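Local coordinates for protein CT021 (PDB 6UXD) that is of unknown function, but belongs to a chlamydial family grouped with the lipoprotein-trafficking proteins LolA and LolB, and so may handle lipid-like ligands, at residues A[19-24]-A[205-210]; A[120-125]-A[170-175]. One frame throughout, in Å; residues are numbered along the deposited sequence.

Contact 1. Residues A[19-24]-A[205-210]; sequences GDYAVL and HQAASS
The imidazole of His205 presents its edge to the carboxylate of Asp20: ND1 donates to OD1 over 2.9 Å, nearly straight and close to the ring plane. The carboxylate is turned 61° from the ring, and ND1 meets OD1 from above the carboxylate plane, 59° out of it. Beside this pair, the ring of Tyr21 meets the backbone N of His205 obliquely, and its CD2 packs against CB of Ala207 at 3.7 Å. With chi1 at 78°, Tyr21 places its CG between the backbone N and carbonyl carbon, and the phenol runs on to a hydrogen bond with Glu202.

Between the backbones, Ala207 N donates to Gly19 O (2.9 Å) in the carbonyl plane, and Gly19 CA makes a CH...O contact with Ala207 O. A water accepts from Gln206 N and donates to Asp20 OD1, at 2.7 Å from the latter, a second polar link between the chain after strand 196-204 and the start of strand 21-26.

OD1 is thus gripped by His205 and a water, while OD2 forms a salt bridge with Arg180 and accepts from Arg17 N. Such a set of donors would probably keep the buried Asp20 ionised.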
# COMPACT_ATOMS: atom_id res chain seq x y z
N GLY A 19 -1.84 -11.04 8.01
CA GLY A 19 -2.02 -11.84 6.83
C GLY A 19 -2.67 -11.11 5.66
O GLY A 19 -2.62 -11.60 4.54
N ASP A 20 -3.31 -9.96 5.90
CA ASP A 20 -3.87 -9.17 4.82
C ASP A 20 -2.75 -8.57 3.97
O ASP A 20 -1.74 -8.10 4.50
CB ASP A 20 -4.75 -8.05 5.36
CG ASP A 20 -6.03 -8.57 5.95
OD1 ASP A 20 -6.26 -9.79 5.85
OD2 ASP A 20 -6.79 -7.77 6.53
N TYR A 21 -2.94 -8.59 2.64
CA TYR A 21 -1.91 -8.11 1.74
C TYR A 21 -2.55 -7.42 0.54
O TYR A 21 -3.76 -7.54 0.30
CB TYR A 21 -0.99 -9.23 1.29
CG TYR A 21 -1.59 -10.10 0.22
CD1 TYR A 21 -1.31 -9.90 -1.12
CD2 TYR A 21 -2.45 -11.12 0.56
CE1 TYR A 21 -1.88 -10.72 -2.10
CE2 TYR A 21 -3.02 -11.91 -0.38
CZ TYR A 21 -2.74 -11.72 -1.71
OH TYR A 21 -3.32 -12.55 -2.65
N ALA A 22 -1.73 -6.68 -0.20
CA ALA A 22 -2.16 -6.09 -1.47
C ALA A 22 -0.94 -5.75 -2.32
O ALA A 22 0.13 -5.44 -1.79
CB ALA A 22 -3.02 -4.85 -1.22
N VAL A 23 -1.11 -5.84 -3.64
CA VAL A 23 -0.03 -5.57 -4.60
C VAL A 23 -0.45 -4.36 -5.41
O VAL A 23 -1.50 -4.37 -6.07
CB VAL A 23 0.26 -6.77 -5.50
CG1 VAL A 23 1.39 -6.46 -6.48
CG2 VAL A 23 0.63 -8.00 -4.66
N LEU A 24 0.33 -3.30 -5.34
CA LEU A 24 -0.01 -2.05 -5.98
C LEU A 24 0.97 -1.81 -7.12
O LEU A 24 2.13 -2.22 -7.04
CB LEU A 24 0.02 -0.88 -4.98
CG LEU A 24 -1.27 -0.62 -4.20
CD1 LEU A 24 -1.73 -1.82 -3.41
CD2 LEU A 24 -1.11 0.57 -3.26
N HIS A 205 -5.88 -12.35 1.81
CA HIS A 205 -5.80 -12.69 3.22
C HIS A 205 -4.90 -13.90 3.39
O HIS A 205 -4.63 -14.64 2.43
CB HIS A 205 -7.18 -12.99 3.80
CG HIS A 205 -8.22 -11.99 3.44
ND1 HIS A 205 -8.20 -10.69 3.91
CD2 HIS A 205 -9.33 -12.09 2.67
CE1 HIS A 205 -9.26 -10.04 3.45
NE2 HIS A 205 -9.96 -10.87 2.69
N GLN A 206 -4.45 -14.10 4.63
CA GLN A 206 -3.72 -15.29 5.05
C GLN A 206 -2.38 -15.41 4.34
O GLN A 206 -1.93 -16.51 4.05
CB GLN A 206 -4.52 -16.57 4.80
CG GLN A 206 -5.87 -16.62 5.50
CD GLN A 206 -6.73 -17.80 5.04
OE1 GLN A 206 -7.15 -18.62 5.86
NE2 GLN A 206 -6.99 -17.88 3.73
N ALA A 207 -1.76 -14.28 4.02
CA ALA A 207 -0.40 -14.32 3.51
C ALA A 207 0.60 -14.38 4.66
O ALA A 207 0.38 -13.82 5.74
CB ALA A 207 -0.11 -13.09 2.66
N ALA A 208 1.71 -15.07 4.42
CA ALA A 208 2.77 -15.21 5.41
C ALA A 208 4.03 -14.56 4.88
O ALA A 208 4.33 -14.63 3.68
CB ALA A 208 3.04 -16.69 5.73
N SER A 209 4.76 -13.88 5.76
CA SER A 209 5.95 -13.18 5.32
C SER A 209 7.03 -14.17 4.93
O SER A 209 7.18 -15.24 5.54
CB SER A 209 6.50 -12.27 6.41
OG SER A 209 7.78 -11.79 6.02
N SER A 210 7.80 -13.81 3.90
CA SER A 210 8.99 -14.55 3.51
C SER A 210 10.27 -13.98 4.14
O SER A 210 11.35 -14.53 3.90
CB SER A 210 9.12 -14.54 1.98
OG SER A 210 9.34 -13.24 1.47
O HOH W 1 -5.40 -12.17 6.73

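Contact 2. Residues A[120-125]-A[170-175]; sequences SPAPSH and NILIYF
Ala122 directs its methyl group at Leu172 and meets CD1 at 4.1 Å. Ala122 CA lies 8.2 Å from Leu172 CA, a separation bridged by side chains; strand 152-158 pairs with both 118-122 and 170-176 and lies between them.

Pro123 contributes mainly through its backbone, its carbonyl O standing 4.2 Å from Leu172 CD2. The same oxygen lies over the centre of one face of the His125 ring.

Ser124 follows with its hydroxyl at the edge of the Tyr174 ring. OG is anti to the backbone N (chi1 175°) and sits near the ring plane, 3.7 Å from CE2; it hydrogen-bonds to Leu126 N, just beyond the segment.

His125 makes the polar link. Its backbone N donates to Tyr174 OH across 3.0 Å, with an N-H...O angle of 152°, approaching the phenol near its ring plane. The imidazole takes no part in this bond. Instead, His125 CB packs 3.9 Å from Leu172 CD2, while the ring's CD2 approaches the same methyl obliquely at 4.0 Å. The two side chains run at about a right angle, and the two branches of Leu172 are shared out, CD1 to Ala122 and CD2 to His125.

Tyr174 is buried, touching Ala154, Ile148 and Leu126 and meeting the ring of Trp186 at a steep angle, whereas Ser124 and His125 are exposed. This is surface packing across the intervening strand 152-158. The phenol oxygen is the acceptor that satisfies His125 N, and the link amounts to one directional bond from a backbone N-H to a tyrosine hydroxyl, beside a small apolar patch made by the two leucine methyls.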
# COMPACT_ATOMS: atom_id res chain seq x y z
N SER A 120 -12.39 11.78 3.10
CA SER A 120 -13.81 12.08 3.24
C SER A 120 -14.54 11.52 2.03
O SER A 120 -13.98 11.44 0.94
CB SER A 120 -14.04 13.59 3.32
OG SER A 120 -12.92 14.20 3.95
N PRO A 121 -15.79 11.10 2.21
CA PRO A 121 -16.53 10.49 1.09
C PRO A 121 -16.75 11.47 -0.04
O PRO A 121 -16.99 12.66 0.17
CB PRO A 121 -17.87 10.09 1.73
CG PRO A 121 -17.57 10.00 3.22
CD PRO A 121 -16.55 11.05 3.47
N ALA A 122 -16.72 10.94 -1.26
CA ALA A 122 -16.83 11.77 -2.45
C ALA A 122 -17.46 10.95 -3.58
O ALA A 122 -17.42 9.71 -3.55
CB ALA A 122 -15.44 12.28 -2.89
N PRO A 123 -18.03 11.60 -4.58
CA PRO A 123 -18.56 10.88 -5.75
C PRO A 123 -17.45 10.23 -6.56
O PRO A 123 -16.31 10.71 -6.61
CB PRO A 123 -19.26 11.97 -6.57
CG PRO A 123 -19.26 13.19 -5.75
CD PRO A 123 -18.15 13.06 -4.75
N SER A 124 -17.81 9.13 -7.25
CA SER A 124 -16.88 8.48 -8.16
C SER A 124 -16.60 9.33 -9.41
O SER A 124 -17.51 9.89 -10.02
CB SER A 124 -17.44 7.13 -8.63
OG SER A 124 -16.58 6.56 -9.61
N HIS A 125 -15.34 9.38 -9.81
CA HIS A 125 -14.98 9.97 -11.08
C HIS A 125 -14.26 8.95 -11.97
O HIS A 125 -13.43 9.33 -12.80
CB HIS A 125 -14.12 11.22 -10.88
CG HIS A 125 -14.91 12.40 -10.38
ND1 HIS A 125 -16.20 12.66 -10.79
CD2 HIS A 125 -14.59 13.37 -9.50
CE1 HIS A 125 -16.64 13.75 -10.18
NE2 HIS A 125 -15.68 14.20 -9.40
N ASN A 170 -4.94 17.21 -5.57
CA ASN A 170 -6.11 16.44 -5.16
C ASN A 170 -5.91 14.94 -5.42
O ASN A 170 -5.25 14.54 -6.39
CB ASN A 170 -7.36 16.94 -5.90
CG ASN A 170 -7.74 18.36 -5.51
OD1 ASN A 170 -7.90 19.22 -6.37
ND2 ASN A 170 -7.90 18.59 -4.22
N ILE A 171 -6.46 14.13 -4.53
CA ILE A 171 -6.32 12.68 -4.56
C ILE A 171 -7.71 12.06 -4.46
O ILE A 171 -8.57 12.56 -3.73
CB ILE A 171 -5.44 12.16 -3.41
CG1 ILE A 171 -4.08 12.86 -3.42
CG2 ILE A 171 -5.22 10.65 -3.54
CD1 ILE A 171 -3.21 12.51 -2.24
N LEU A 172 -7.93 11.00 -5.22
CA LEU A 172 -9.18 10.26 -5.13
C LEU A 172 -8.83 8.79 -4.93
O LEU A 172 -8.07 8.21 -5.72
CB LEU A 172 -10.04 10.51 -6.37
CG LEU A 172 -11.55 10.29 -6.24
CD1 LEU A 172 -12.17 10.89 -4.99
CD2 LEU A 172 -12.23 10.86 -7.48
N ILE A 173 -9.34 8.21 -3.85
CA ILE A 173 -8.97 6.86 -3.43
C ILE A 173 -10.25 6.04 -3.34
O ILE A 173 -11.24 6.49 -2.75
CB ILE A 173 -8.24 6.85 -2.07
CG1 ILE A 173 -7.16 7.93 -2.05
CG2 ILE A 173 -7.60 5.48 -1.83
CD1 ILE A 173 -6.15 7.83 -0.92
N TYR A 174 -10.22 4.83 -3.88
CA TYR A 174 -11.39 3.96 -3.89
C TYR A 174 -11.14 2.77 -2.97
O TYR A 174 -10.07 2.16 -3.03
CB TYR A 174 -11.74 3.51 -5.32
CG TYR A 174 -12.05 4.64 -6.27
CD1 TYR A 174 -11.04 5.41 -6.84
CD2 TYR A 174 -13.36 4.96 -6.59
CE1 TYR A 174 -11.34 6.46 -7.72
CE2 TYR A 174 -13.66 6.00 -7.47
CZ TYR A 174 -12.66 6.75 -8.02
OH TYR A 174 -13.02 7.77 -8.86
N PHE A 175 -12.12 2.46 -2.13
CA PHE A 175 -12.06 1.32 -1.25
C PHE A 175 -13.30 0.46 -1.47
O PHE A 175 -14.39 0.97 -1.77
CB PHE A 175 -12.00 1.71 0.25
CG PHE A 175 -10.73 2.38 0.64
CD1 PHE A 175 -9.62 1.64 0.99
CD2 PHE A 175 -10.65 3.77 0.69
CE1 PHE A 175 -8.43 2.27 1.38
CE2 PHE A 175 -9.47 4.40 1.07
CZ PHE A 175 -8.36 3.64 1.41

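How the contacts relate
From the N terminus, the chain enters contact 1 at 19-24, which leads into strand 21-26, and then runs through several antiparallel strands and helices before helix 108-116 and strand 118-122 bring it to contact 2. There 120-125 meets 170-175, closing a shorter loop that contains strands 142-144 and 152-158. Strands 186-189 and 196-204 then carry the chain to 205-210, which closes the long loop of contact 1. Contact 2 is therefore nested inside the loop closed by contact 1. Their centres are 25 Å apart, on opposite sides of the chain's centre, and they do not touch. The pairings of strands 170-176, 186-189, 196-204 and 21-26 connect the two places.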